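PDB 3BPK: nitrilotriacetate monooxygenase component B, which probably binds FMN and works as the flavin reductase-like component of a monooxygenase system. Local coordinates for residues B[11-14]-B[15-18]. Residues are numbered along the deposited sequence; the frame is centred on the assembly and turned at random.
With SO4 (sulfate ion), chain E.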
ATOM      1  N   GLU B  11      17.517  -0.870 -17.973  1.00 22.96           N
ATOM      2  CA  GLU B  11      18.949  -0.572 -18.023  1.00 25.35           C
ATOM      3  C   GLU B  11      19.608  -0.562 -16.655  1.00 25.06           C
ATOM      4  O   GLU B  11      20.719  -0.070 -16.483  1.00 26.13           O
ATOM      5  CB  GLU B  11      19.200   0.759 -18.746  1.00 24.42           C
ATOM      6  CG  GLU B  11      18.801   0.733 -20.188  1.00 28.70           C
ATOM      7  CD  GLU B  11      18.905   2.103 -20.864  1.00 30.15           C
ATOM      8  OE1 GLU B  11      18.645   2.136 -22.088  1.00 36.13           O
ATOM      9  OE2 GLU B  11      19.238   3.121 -20.191  1.00 34.61           O
ATOM     10  N   GLN B  12      18.913  -1.101 -15.653  1.00 24.25           N
ATOM     11  CA  GLN B  12      19.542  -1.259 -14.362  1.00 24.04           C
ATOM     12  C   GLN B  12      19.092  -2.558 -13.746  1.00 23.06           C
ATOM     13  O   GLN B  12      18.215  -3.222 -14.294  1.00 23.44           O
ATOM     14  CB  GLN B  12      19.282  -0.061 -13.462  1.00 24.35           C
ATOM     15  CG  GLN B  12      17.821   0.297 -13.283  1.00 23.54           C
ATOM     16  CD  GLN B  12      17.674   1.446 -12.308  1.00 23.28           C
ATOM     17  OE1 GLN B  12      18.598   2.253 -12.130  1.00 23.84           O
ATOM     18  NE2 GLN B  12      16.488   1.557 -11.693  1.00 23.10           N
ATOM     19  N   THR B  13      19.723  -2.938 -12.637  1.00 22.52           N
ATOM     20  CA  THR B  13      19.474  -4.251 -12.039  1.00 23.22           C
ATOM     21  C   THR B  13      18.189  -4.286 -11.213  1.00 22.93           C
ATOM     22  O   THR B  13      17.626  -3.244 -10.850  1.00 22.71           O
ATOM     23  CB  THR B  13      20.597  -4.670 -11.085  1.00 23.41           C
ATOM     24  OG1 THR B  13      20.645  -3.764  -9.982  1.00 24.82           O
ATOM     25  CG2 THR B  13      21.982  -4.700 -11.821  1.00 24.81           C
ATOM     26  N   GLU B  14      17.761  -5.494 -10.872  1.00 23.57           N
ATOM     27  CA  GLU B  14      16.633  -5.669  -9.967  1.00 24.35           C
ATOM     28  C   GLU B  14      16.863  -4.928  -8.652  1.00 24.01           C
ATOM     29  O   GLU B  14      15.969  -4.232  -8.138  1.00 23.49           O
ATOM     30  CB  GLU B  14      16.369  -7.149  -9.719  1.00 25.23           C
ATOM     31  CG  GLU B  14      15.320  -7.379  -8.642  1.00 26.14           C
ATOM     32  CD  GLU B  14      14.918  -8.836  -8.473  1.00 26.62           C
ATOM     33  OE1 GLU B  14      15.338  -9.705  -9.264  1.00 32.48           O
ATOM     34  OE2 GLU B  14      14.147  -9.116  -7.546  1.00 32.37           O
ATOM     35  N   LYS B  15      18.069  -5.027  -8.112  1.00 23.50           N
ATOM     36  CA  LYS B  15      18.376  -4.333  -6.866  1.00 23.45           C
ATOM     37  C   LYS B  15      18.279  -2.819  -7.067  1.00 22.40           C
ATOM     38  O   LYS B  15      17.789  -2.085  -6.195  1.00 22.00           O
ATOM     39  CB  LYS B  15      19.759  -4.763  -6.324  1.00 24.57           C
ATOM     40  CG  LYS B  15      20.076  -4.197  -4.973  1.00 28.52           C
ATOM     41  CD  LYS B  15      21.274  -4.917  -4.356  1.00 35.49           C
ATOM     42  CE  LYS B  15      22.067  -4.012  -3.417  1.00 34.07           C
ATOM     43  NZ  LYS B  15      23.326  -4.695  -2.912  1.00 47.24           N
ATOM     44  N   ASP B  16      18.770  -2.322  -8.199  1.00 20.64           N
ATOM     45  CA  ASP B  16      18.592  -0.893  -8.502  1.00 20.62           C
ATOM     46  C   ASP B  16      17.120  -0.462  -8.551  1.00 19.56           C
ATOM     47  O   ASP B  16      16.767   0.610  -8.055  1.00 19.52           O
ATOM     48  CB  ASP B  16      19.250  -0.534  -9.851  1.00 21.75           C
ATOM     49  CG  ASP B  16      20.765  -0.699  -9.842  1.00 23.85           C
ATOM     50  OD1 ASP B  16      21.391  -0.597  -8.768  1.00 26.38           O
ATOM     51  OD2 ASP B  16      21.320  -0.929 -10.947  1.00 27.27           O
ATOM     52  N   ASN B  17      16.282  -1.271  -9.201  1.00 18.90           N
ATOM     53  CA  ASN B  17      14.839  -0.953  -9.276  1.00 18.12           C
ATOM     54  C   ASN B  17      14.187  -1.024  -7.895  1.00 18.22           C
ATOM     55  O   ASN B  17      13.377  -0.175  -7.546  1.00 17.25           O
ATOM     56  CB  ASN B  17      14.128  -1.854 -10.273  1.00 18.57           C
ATOM     57  CG  ASN B  17      14.509  -1.514 -11.691  1.00 19.83           C
ATOM     58  OD1 ASN B  17      14.534  -0.308 -12.052  1.00 19.43           O
ATOM     59  ND2 ASN B  17      14.761  -2.549 -12.529  1.00 19.50           N
ATOM     60  N   TYR B  18      14.597  -2.021  -7.128  1.00 18.37           N
ATOM     61  CA  TYR B  18      14.157  -2.163  -5.728  1.00 18.75           C
ATOM     62  C   TYR B  18      14.475  -0.931  -4.909  1.00 18.63           C
ATOM     63  O   TYR B  18      13.624  -0.433  -4.182  1.00 18.75           O
ATOM     64  CB  TYR B  18      14.810  -3.390  -5.114  1.00 19.47           C
ATOM     65  CG  TYR B  18      14.528  -3.582  -3.645  1.00 19.90           C
ATOM     66  CD1 TYR B  18      13.349  -4.197  -3.213  1.00 20.81           C
ATOM     67  CD2 TYR B  18      15.461  -3.180  -2.688  1.00 20.75           C
ATOM     68  CE1 TYR B  18      13.102  -4.392  -1.858  1.00 21.84           C
ATOM     69  CE2 TYR B  18      15.228  -3.370  -1.307  1.00 20.76           C
ATOM     70  CZ  TYR B  18      14.042  -3.977  -0.911  1.00 21.44           C
ATOM     71  OH  TYR B  18      13.818  -4.177   0.444  1.00 23.21           O
TER
HETATM   72  S   SO4 E 601      19.655  -8.721 -12.132  0.50 36.37           S
HETATM   73  O1  SO4 E 601      18.792  -9.890 -12.308  0.50 36.79           O
HETATM   74  O2  SO4 E 601      18.911  -7.517 -12.443  0.50 35.28           O
HETATM   75  O3  SO4 E 601      20.813  -8.825 -13.016  0.50 36.41           O
HETATM   76  O4  SO4 E 601      20.170  -8.691 -10.769  0.50 35.84           O
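A capping box closes the N-terminal end of helix 14-24, with Thr-13 as N-cap and Asp-16 as its partner. Thr-13 OG1 accepts from Asp-16 N at 3.0 Å. In return, Thr-13 N donates to Asp-16 OD2 at 3.1 Å, meeting the carboxylate from above its plane. The Thr-13 hydroxyl lies between its own backbone N and carbonyl carbon (chi1 64°), which turns it back over the first turn. Helical bonding starts at once: Asn-17 N binds Thr-13 O at 2.9 Å, and Tyr-18 N binds Glu-14 O at 2.8 Å.

Gln-12 adds a side-chain bond just before the cap. Its extended chain passes alongside Asp-16 CB, with CD 3.5 Å from that atom. Gln-12 NE2 then donates almost straight to Asn-17 OD1 at 2.7 Å. The acceptor lies in the Gln-12 amide plane, but the donor sits above the Asn-17 carbonyl plane, the two amides being turned 60° apart. Asn-17 ND2 bonds to Pro-9 O, so both ends of this buried amide tie the helix to the preceding loop.

A sulfate, probably from the crystallisation liquor, accepts from Glu-14 N at 2.8 Å through O2, at the N-terminal end of the helix, where the helix dipole would be expected to favour an anion.

The cap joins the loop after strand 4-7 to helix 14-24. The second subunit packs against this turn, with its Phe-165 on Asn-17 and its Ala-55 on Tyr-18.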